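Local coordinates for microcin B17-processing protein McbD (PDB 6GRH) that is required to process the inactive microcin B17 precursor McbA into the active peptide and belongs to the YcaO cyclodehydratase family, at residues 91-95 with 371-375; 127-133 with 143-148; 236-240 with 269-274. The protein carries 1 engineered substitution. All blocks are in the same frame, centred on the assembly; numbering follows the deposited sequence.

Interaction 1 of 3, residues 91-95 with 371-375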
loop_
_atom_site.group_PDB
_atom_site.type_symbol
_atom_site.label_atom_id
_atom_site.label_comp_id
_atom_site.label_asym_id
_atom_site.label_seq_id
_atom_site.Cartn_x
_atom_site.Cartn_y
_atom_site.Cartn_z
ATOM N N ALA E 91 -53.718 -20.242 31.422
ATOM C CA ALA E 91 -52.719 -20.731 30.466
ATOM C C ALA E 91 -51.948 -21.924 31.038
ATOM O O ALA E 91 -51.910 -22.983 30.421
ATOM C CB ALA E 91 -51.754 -19.622 30.048
ATOM N N PHE E 92 -51.364 -21.746 32.220
ATOM C CA PHE E 92 -50.575 -22.809 32.866
ATOM C C PHE E 92 -51.402 -24.064 33.171
ATOM O O PHE E 92 -50.906 -25.180 33.025
ATOM C CB PHE E 92 -49.925 -22.326 34.174
ATOM C CG PHE E 92 -48.754 -21.390 33.995
ATOM C CD1 PHE E 92 -47.733 -21.665 33.100
ATOM C CD2 PHE E 92 -48.653 -20.241 34.775
ATOM C CE1 PHE E 92 -46.655 -20.793 32.954
ATOM C CE2 PHE E 92 -47.581 -19.375 34.642
ATOM C CZ PHE E 92 -46.579 -19.654 33.731
ATOM N N PHE E 93 -52.663 -23.888 33.562
ATOM C CA PHE E 93 -53.553 -25.034 33.806
ATOM C C PHE E 93 -53.716 -25.956 32.586
ATOM O O PHE E 93 -53.872 -27.156 32.753
ATOM C CB PHE E 93 -54.911 -24.563 34.299
ATOM C CG PHE E 93 -55.779 -25.666 34.840
ATOM C CD1 PHE E 93 -55.507 -26.229 36.084
ATOM C CD2 PHE E 93 -56.882 -26.132 34.117
ATOM C CE1 PHE E 93 -56.305 -27.245 36.589
ATOM C CE2 PHE E 93 -57.683 -27.149 34.621
ATOM C CZ PHE E 93 -57.395 -27.703 35.860
ATOM N N GLN E 94 -53.624 -25.418 31.368
ATOM C CA GLN E 94 -53.675 -26.262 30.149
ATOM C C GLN E 94 -52.329 -26.877 29.756
ATOM O O GLN E 94 -52.267 -27.858 29.025
ATOM C CB GLN E 94 -54.132 -25.441 28.960
ATOM C CG GLN E 94 -55.475 -24.782 29.123
ATOM C CD GLN E 94 -55.772 -23.892 27.942
ATOM O OE1 GLN E 94 -55.788 -24.349 26.789
ATOM N NE2 GLN E 94 -55.968 -22.610 28.213
ATOM N N ILE E 95 -51.253 -26.262 30.203
ATOM C CA ILE E 95 -49.913 -26.609 29.738
ATOM C C ILE E 95 -49.366 -27.839 30.476
ATOM O O ILE E 95 -48.840 -28.749 29.837
ATOM C CB ILE E 95 -49.012 -25.357 29.789
ATOM C CG1 ILE E 95 -49.540 -24.345 28.745
ATOM C CG2 ILE E 95 -47.554 -25.698 29.495
ATOM C CD1 ILE E 95 -48.909 -22.975 28.794
ATOM N N ALA E 371 -46.558 -28.769 24.901
ATOM C CA ALA E 371 -47.486 -28.362 25.947
ATOM C C ALA E 371 -47.836 -26.870 25.749
ATOM O O ALA E 371 -47.039 -25.971 26.045
ATOM C CB ALA E 371 -46.852 -28.614 27.303
ATOM N N ILE E 372 -49.039 -26.620 25.240
ATOM C CA ILE E 372 -49.426 -25.292 24.759
ATOM C C ILE E 372 -50.816 -24.898 25.273
ATOM O O ILE E 372 -51.647 -25.771 25.578
ATOM C CB ILE E 372 -49.389 -25.268 23.213
ATOM C CG1 ILE E 372 -49.364 -23.817 22.686
ATOM C CG2 ILE E 372 -50.553 -26.068 22.622
ATOM C CD1 ILE E 372 -49.008 -23.703 21.218
ATOM N N ASN E 373 -51.042 -23.592 25.396
ATOM C CA ASN E 373 -52.352 -23.073 25.791
ATOM C C ASN E 373 -53.279 -22.981 24.565
ATOM O O ASN E 373 -53.576 -21.907 24.055
ATOM C CB ASN E 373 -52.242 -21.756 26.585
ATOM C CG ASN E 373 -51.614 -20.620 25.802
ATOM O OD1 ASN E 373 -50.576 -20.786 25.142
ATOM N ND2 ASN E 373 -52.221 -19.434 25.908
ATOM N N ILE E 374 -53.745 -24.143 24.125
ATOM C CA ILE E 374 -54.567 -24.279 22.925
ATOM C C ILE E 374 -55.883 -23.467 22.982
ATOM O O ILE E 374 -56.349 -22.958 21.950
ATOM C CB ILE E 374 -54.854 -25.779 22.628
ATOM C CG1 ILE E 374 -55.342 -25.984 21.184
ATOM C CG2 ILE E 374 -55.833 -26.377 23.636
ATOM C CD1 ILE E 374 -54.316 -25.635 20.128
ATOM N N ASN E 375 -56.449 -23.326 24.181
ATOM C CA ASN E 375 -57.675 -22.550 24.372
ATOM C C ASN E 375 -57.305 -21.166 24.881
ATOM O O ASN E 375 -56.797 -21.021 25.992
ATOM C CB ASN E 375 -58.609 -23.257 25.350
ATOM C CG ASN E 375 -59.057 -24.625 24.852
ATOM O OD1 ASN E 375 -59.081 -24.891 23.646
ATOM N ND2 ASN E 375 -59.442 -25.496 25.786
#

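Interaction 2 of 3, residues 127-133 with 143-148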
loop_
_atom_site.group_PDB
_atom_site.type_symbol
_atom_site.label_atom_id
_atom_site.label_comp_id
_atom_site.label_asym_id
_atom_site.label_seq_id
_atom_site.Cartn_x
_atom_site.Cartn_y
_atom_site.Cartn_z
ATOM N N VAL E 127 -39.828 -18.376 33.505
ATOM C CA VAL E 127 -39.838 -19.638 32.760
ATOM C C VAL E 127 -40.334 -19.492 31.300
ATOM O O VAL E 127 -39.960 -20.274 30.422
ATOM C CB VAL E 127 -40.655 -20.702 33.505
ATOM C CG1 VAL E 127 -42.159 -20.423 33.407
ATOM C CG2 VAL E 127 -40.303 -22.105 33.014
ATOM N N ILE E 128 -41.175 -18.494 31.054
ATOM C CA ILE E 128 -41.663 -18.221 29.702
ATOM C C ILE E 128 -40.585 -17.576 28.793
ATOM O O ILE E 128 -40.599 -17.777 27.582
ATOM C CB ILE E 128 -42.946 -17.354 29.751
ATOM C CG1 ILE E 128 -44.011 -18.090 30.573
ATOM C CG2 ILE E 128 -43.482 -17.080 28.346
ATOM C CD1 ILE E 128 -45.178 -17.227 30.977
ATOM N N ILE E 129 -39.658 -16.839 29.396
ATOM C CA ILE E 129 -38.724 -15.977 28.680
ATOM C C ILE E 129 -37.335 -16.571 28.470
ATOM O O ILE E 129 -36.762 -16.440 27.392
ATOM C CB ILE E 129 -38.633 -14.625 29.408
ATOM C CG1 ILE E 129 -39.575 -13.659 28.704
ATOM C CG2 ILE E 129 -37.213 -14.086 29.408
ATOM C CD1 ILE E 129 -40.489 -12.884 29.621
ATOM N N ALA E 130 -36.804 -17.224 29.496
ATOM C CA ALA E 130 -35.457 -17.789 29.446
ATOM C C ALA E 130 -35.449 -19.109 28.644
ATOM O O ALA E 130 -36.250 -19.983 28.918
ATOM C CB ALA E 130 -34.980 -18.026 30.871
ATOM N N LEU E 131 -34.558 -19.251 27.666
ATOM C CA LEU E 131 -34.567 -20.462 26.842
ATOM C C LEU E 131 -33.695 -21.585 27.416
ATOM O O LEU E 131 -33.953 -22.770 27.140
ATOM C CB LEU E 131 -34.245 -20.126 25.388
ATOM C CG LEU E 131 -35.499 -19.642 24.637
ATOM C CD1 LEU E 131 -36.702 -19.469 25.549
ATOM C CD2 LEU E 131 -35.210 -18.349 23.916
ATOM N N ASP E 132 -32.746 -21.238 28.287
ATOM C CA ASP E 132 -31.902 -22.257 28.937
ATOM C C ASP E 132 -32.678 -23.025 30.025
ATOM O O ASP E 132 -33.740 -22.587 30.458
ATOM C CB ASP E 132 -30.681 -21.598 29.568
ATOM C CG ASP E 132 -31.039 -20.785 30.791
ATOM O OD1 ASP E 132 -31.638 -19.692 30.631
ATOM O OD2 ASP E 132 -30.767 -21.255 31.920
ATOM N N ASN E 133 -32.135 -24.145 30.491
ATOM C CA ASN E 133 -32.867 -24.990 31.467
ATOM C C ASN E 133 -32.473 -24.760 32.920
ATOM O O ASN E 133 -32.978 -25.446 33.797
ATOM C CB ASN E 133 -32.755 -26.474 31.089
ATOM C CG ASN E 133 -33.404 -26.771 29.748
ATOM O OD1 ASN E 133 -34.292 -26.041 29.297
ATOM N ND2 ASN E 133 -32.968 -27.836 29.101
ATOM N N TYR E 143 -44.256 -25.296 32.592
ATOM C CA TYR E 143 -44.082 -24.683 31.274
ATOM C C TYR E 143 -42.819 -25.255 30.640
ATOM O O TYR E 143 -41.778 -24.594 30.630
ATOM C CB TYR E 143 -44.017 -23.156 31.406
ATOM C CG TYR E 143 -44.094 -22.423 30.089
ATOM C CD1 TYR E 143 -45.309 -22.191 29.468
ATOM C CD2 TYR E 143 -42.942 -21.963 29.456
ATOM C CE1 TYR E 143 -45.380 -21.515 28.248
ATOM C CE2 TYR E 143 -43.003 -21.302 28.241
ATOM C CZ TYR E 143 -44.216 -21.066 27.642
ATOM O OH TYR E 143 -44.234 -20.416 26.438
ATOM N N PRO E 144 -42.904 -26.500 30.134
ATOM C CA PRO E 144 -41.690 -27.193 29.692
ATOM C C PRO E 144 -41.204 -26.802 28.307
ATOM O O PRO E 144 -40.010 -26.962 28.038
ATOM C CB PRO E 144 -42.096 -28.679 29.721
ATOM C CG PRO E 144 -43.575 -28.673 29.513
ATOM C CD PRO E 144 -44.079 -27.400 30.146
ATOM N N ASP E 145 -42.104 -26.319 27.451
ATOM C CA ASP E 145 -41.780 -25.937 26.073
ATOM C C ASP E 145 -41.691 -24.414 25.914
ATOM O O ASP E 145 -42.667 -23.707 26.122
ATOM C CB ASP E 145 -42.813 -26.526 25.103
ATOM C CG ASP E 145 -42.869 -28.049 25.168
ATOM O OD1 ASP E 145 -41.815 -28.698 25.095
ATOM O OD2 ASP E 145 -43.958 -28.621 25.328
ATOM N N ARG E 146 -40.496 -23.926 25.572
ATOM C CA ARG E 146 -40.193 -22.506 25.400
ATOM C C ARG E 146 -39.684 -22.243 23.978
ATOM O O ARG E 146 -39.124 -23.130 23.333
ATOM C CB ARG E 146 -39.040 -22.100 26.330
ATOM C CG ARG E 146 -39.323 -21.939 27.817
ATOM C CD ARG E 146 -39.412 -23.214 28.620
ATOM N NE ARG E 146 -38.505 -24.270 28.187
ATOM C CZ ARG E 146 -37.205 -24.364 28.471
ATOM N NH1 ARG E 146 -36.571 -23.437 29.197
ATOM N NH2 ARG E 146 -36.521 -25.408 27.998
ATOM N N ASP E 147 -39.828 -21.006 23.520
ATOM C CA ASP E 147 -39.226 -20.562 22.260
ATOM C C ASP E 147 -39.107 -19.054 22.223
ATOM O O ASP E 147 -39.451 -18.386 23.206
ATOM C CB ASP E 147 -39.976 -21.136 21.042
ATOM C CG ASP E 147 -41.363 -20.520 20.819
ATOM O OD1 ASP E 147 -41.658 -19.396 21.295
ATOM O OD2 ASP E 147 -42.155 -21.210 20.143
ATOM N N THR E 148 -38.631 -18.517 21.097
ATOM C CA THR E 148 -38.298 -17.109 20.994
ATOM C C THR E 148 -39.381 -16.239 20.335
ATOM O O THR E 148 -39.064 -15.142 19.879
ATOM C CB THR E 148 -36.999 -16.918 20.171
ATOM O OG1 THR E 148 -37.192 -17.451 18.852
ATOM C CG2 THR E 148 -35.839 -17.584 20.820
HETATM O O HOH W 1 -37.393 -21.366 30.963
HETATM O O HOH W 2 -41.719 -19.418 25.659
HETATM O O HOH W 3 -38.140 -16.316 24.990
#

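Interaction 3 of 3, residues 236-240 with 269-274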
loop_
_atom_site.group_PDB
_atom_site.type_symbol
_atom_site.label_atom_id
_atom_site.label_comp_id
_atom_site.label_asym_id
_atom_site.label_seq_id
_atom_site.Cartn_x
_atom_site.Cartn_y
_atom_site.Cartn_z
ATOM N N ILE E 236 -33.172 -33.285 -8.567
ATOM C CA ILE E 236 -31.832 -32.852 -8.171
ATOM C C ILE E 236 -31.820 -31.620 -7.269
ATOM O O ILE E 236 -30.771 -31.244 -6.803
ATOM C CB ILE E 236 -30.899 -32.670 -9.402
ATOM C CG1 ILE E 236 -31.227 -31.392 -10.198
ATOM C CG2 ILE E 236 -30.960 -33.918 -10.288
ATOM C CD1 ILE E 236 -30.592 -31.313 -11.581
ATOM N N SER E 237 -32.973 -30.993 -7.024
ATOM C CA SER E 237 -33.077 -29.954 -5.989
ATOM C C SER E 237 -32.982 -30.568 -4.589
ATOM O O SER E 237 -33.683 -31.530 -4.292
ATOM C CB SER E 237 -34.400 -29.195 -6.104
ATOM O OG SER E 237 -34.492 -28.521 -7.345
ATOM N N ARG E 238 -32.131 -29.998 -3.733
ATOM C CA ARG E 238 -32.026 -30.414 -2.343
ATOM C C ARG E 238 -33.161 -29.855 -1.497
ATOM O O ARG E 238 -33.607 -30.506 -0.557
ATOM C CB ARG E 238 -30.687 -29.980 -1.746
ATOM C CG ARG E 238 -29.493 -30.812 -2.203
ATOM C CD ARG E 238 -28.826 -30.260 -3.455
ATOM N NE ARG E 238 -27.481 -30.836 -3.649
ATOM C CZ ARG E 238 -26.567 -30.406 -4.523
ATOM N NH1 ARG E 238 -26.799 -29.357 -5.321
ATOM N NH2 ARG E 238 -25.394 -31.032 -4.594
ATOM N N ILE E 239 -33.614 -28.644 -1.804
ATOM C CA ILE E 239 -34.733 -28.051 -1.091
ATOM C C ILE E 239 -36.028 -28.353 -1.835
ATOM O O ILE E 239 -36.252 -27.845 -2.933
ATOM C CB ILE E 239 -34.568 -26.528 -0.907
ATOM C CG1 ILE E 239 -33.226 -26.197 -0.236
ATOM C CG2 ILE E 239 -35.740 -25.952 -0.126
ATOM C CD1 ILE E 239 -32.979 -26.832 1.122
ATOM N N LYS E 240 -36.871 -29.177 -1.220
ATOM C CA LYS E 240 -38.154 -29.540 -1.778
ATOM C C LYS E 240 -39.258 -28.589 -1.314
ATOM O O LYS E 240 -40.319 -28.520 -1.945
ATOM C CB LYS E 240 -38.525 -30.963 -1.351
ATOM C CG LYS E 240 -37.434 -32.016 -1.549
ATOM C CD LYS E 240 -36.971 -32.108 -2.992
ATOM C CE LYS E 240 -36.030 -33.288 -3.174
ATOM N NZ LYS E 240 -35.546 -33.392 -4.568
ATOM N N LEU E 269 -30.423 -24.092 4.772
ATOM C CA LEU E 269 -30.612 -25.535 4.690
ATOM C C LEU E 269 -29.903 -26.139 3.475
ATOM O O LEU E 269 -29.280 -27.185 3.596
ATOM C CB LEU E 269 -32.089 -25.909 4.701
ATOM C CG LEU E 269 -32.415 -27.401 4.706
ATOM C CD1 LEU E 269 -31.612 -28.200 5.725
ATOM C CD2 LEU E 269 -33.903 -27.537 4.978
ATOM N N HIS E 270 -29.944 -25.466 2.329
ATOM C CA HIS E 270 -29.219 -25.948 1.130
ATOM C C HIS E 270 -27.720 -26.127 1.422
ATOM O O HIS E 270 -27.149 -27.147 1.055
ATOM C CB HIS E 270 -29.402 -24.992 -0.062
ATOM C CG HIS E 270 -28.688 -25.430 -1.297
ATOM N ND1 HIS E 270 -29.220 -26.346 -2.176
ATOM C CD2 HIS E 270 -27.467 -25.102 -1.782
ATOM C CE1 HIS E 270 -28.363 -26.552 -3.160
ATOM N NE2 HIS E 270 -27.287 -25.814 -2.939
ATOM N N ASN E 271 -27.129 -25.154 2.111
ATOM C CA ASN E 271 -25.705 -25.167 2.408
ATOM C C ASN E 271 -25.316 -26.194 3.467
ATOM O O ASN E 271 -24.227 -26.786 3.391
ATOM C CB ASN E 271 -25.229 -23.786 2.843
ATOM C CG ASN E 271 -25.079 -22.830 1.671
ATOM O OD1 ASN E 271 -24.978 -23.249 0.515
ATOM N ND2 ASN E 271 -25.045 -21.554 1.968
ATOM N N PHE E 272 -26.211 -26.380 4.437
ATOM C CA PHE E 272 -26.125 -27.492 5.386
ATOM C C PHE E 272 -26.080 -28.834 4.617
ATOM O O PHE E 272 -25.171 -29.665 4.838
ATOM C CB PHE E 272 -27.303 -27.431 6.375
ATOM C CG PHE E 272 -27.233 -28.465 7.455
ATOM C CD1 PHE E 272 -27.705 -29.749 7.230
ATOM C CD2 PHE E 272 -26.634 -28.167 8.676
ATOM C CE1 PHE E 272 -27.608 -30.726 8.223
ATOM C CE2 PHE E 272 -26.539 -29.137 9.670
ATOM C CZ PHE E 272 -27.019 -30.414 9.440
ATOM N N LEU E 273 -27.005 -29.019 3.673
ATOM C CA LEU E 273 -27.088 -30.287 2.929
ATOM C C LEU E 273 -25.942 -30.563 1.942
ATOM O O LEU E 273 -25.548 -31.705 1.787
ATOM C CB LEU E 273 -28.441 -30.422 2.211
ATOM C CG LEU E 273 -29.689 -30.473 3.099
ATOM C CD1 LEU E 273 -30.929 -30.234 2.249
ATOM C CD2 LEU E 273 -29.795 -31.806 3.831
ATOM N N ILE E 274 -25.404 -29.544 1.280
ATOM C CA ILE E 274 -24.259 -29.748 0.363
ATOM C C ILE E 274 -22.926 -29.740 1.120
ATOM O O ILE E 274 -21.911 -30.212 0.609
ATOM C CB ILE E 274 -24.229 -28.734 -0.808
ATOM C CG1 ILE E 274 -23.985 -27.298 -0.324
ATOM C CG2 ILE E 274 -25.522 -28.822 -1.599
ATOM C CD1 ILE E 274 -23.529 -26.363 -1.419
HETATM O O HOH W 4 -31.761 -26.940 -3.370
#

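Interaction 1 of 3, residues 91-95 with 371-375
Ala371 presses its CB against the C-terminal turn of helix 82-95, 3.2 Å from Ile95 O and 3.7 Å from Ile95 CG2. The backbone N of Ala371 bonds to Asp145 and its O to His365, tying this residue to the neighbouring loops. At Ile372 the backbone does the touching, since the side chain points away from the helix: Ile95 CG1 lies 3.7 Å from Ile372 C. Ile95 reaches there because CG1 stands anti to its own carbonyl carbon (chi1 -67°), and the branch then runs side by side with Asn373, both pointing the same way. Asn373 is the centre of an inverse gamma turn, closed by a weak bond from Ile374 N to Ile372 O. Its CB meets Ala91 CB at 4.1 Å, while its amide is spent on Phe362 and Leu364; the buried Asn373 N has no partner in the model. The side chain of Ile374 meets Gln94 through CG2, 3.7 Å from OE1. At Asn375 the side-chain amide of Gln94 grips the backbone twice. OE1 accepts from Asn375 N at 2.9 Å, and NE2 donates to Asn375 O at 2.9 Å and 166°, each bond on a lone pair in the carbonyl plane. NE2 also donates to Glu90 O, one turn back, which with the two Asn375 bonds fixes the rotation of the amide, and Asn375 OD1 turns to Thr381 N.

Interaction 2 of 3, residues 127-133 with 143-148
Arg146 and Asn133 make the shortest direct bond, NH2 to OD1 at 2.7 Å, with the donor in the plane of the asparagine carbonyl but OD1 tilted 20° from the guanidinium plane. NH1 of Arg146 bonds to Asp132 O at 3.2 Å; here the oxygen lies in the guanidinium plane, whereas the donor stands well above the carbonyl plane, off its lone pairs. The same NH1 also donates to a water 2.8 Å away, which passes its own protons to Val127 O and Ala130 O. Within its own segment NE makes a weak bond to Pro144 O. The chain bends at chi2 and chi3, which brings the guanidinium up to a group of carbonyl oxygens of 127-132, whose partial charges probably suit it. Nearer the backbone, Arg146 CG lies 3.2 Å from Val127 O. Two more waters join the segments: one links Ile128 O, Tyr143 OH and Asp147 N, the other donates to Ile129 O and Asp147 O. Farther out, Ile128 sits over one face of the Tyr143 ring, its CG1 4.0 Å from the centroid and 8° off the normal, a CH-pi contact. Val127 CG1 packs on Tyr143 CB at 3.9 Å. Both segments belong to the loop connecting strands 121-125 and 151-154; Phe92 and Ile95 of helix 82-95 back Tyr143, Phe88 of that helix meets Ile128, and helix 47-66 lies against Leu131 and Thr148 through Phe65.

Interaction 3 of 3, residues 236-240 with 269-274
Arg238 and His270 stand with their flat groups almost perpendicular, guanidinium and imidazole planes 87° apart, and CG2 of Ile274 fills the corner between them. That methyl sits 3.4 Å above the guanidinium plane, over its centre, and also lies over one face of the His270 ring, offset toward the rim. The arginine chain bends at chi2 (90°), which brings CD to 3.7 Å from His270 CE1. Ile239 takes the edge of the imidazole: its CG1 lies near the ring plane, and CD1, kinked by chi2 of -58°, tucks down onto the helix, 3.7 Å from Leu269 CG and 4.1 Å from Leu273 CD1. A water accepts from Ile239 N at 3.0 Å and hydrogen-bonds His270 ND1 at 2.9 Å, linking the loop between strands 224-231 and 241-248 to helix 251-275. The polar ends look outward to a neighbouring McbC subunit: Arg238 NH1 bonds to Ser2 O and His270 NE2 to Glu5 OE1 of that chain. With no direct hydrogen bond between the segments, van der Waals packing and a bridging water join them, and an arginine and a histidine are presented to one McbC chain. Its Glu5, in a long, weak ion pair with Arg238 NH1, probably offsets the arginine charge.

Overall arrangement
Following the chain from the N terminus, helix 82-95 supplies the first half of interaction 1, whose partner arrives only at 371-375, in the loop after strand 350-358; the 275 residues between hold both other contacts. Interaction 2 closes a short loop, nine residues separating its segments, within the connection between strands 121-125 and 151-154. Interaction 3 follows in series, joining the loop between strands 224-231 and 241-248 to the end of helix 251-275; none of the loops cross. Interactions 1 and 2 touch, with Asp145 reaching Ala371 and Tyr143 packing on helix 82-95, so they form one continuous patch. Interaction 3 stands apart, its centre about 30 Å from that of interaction 2, on the McbC-facing side.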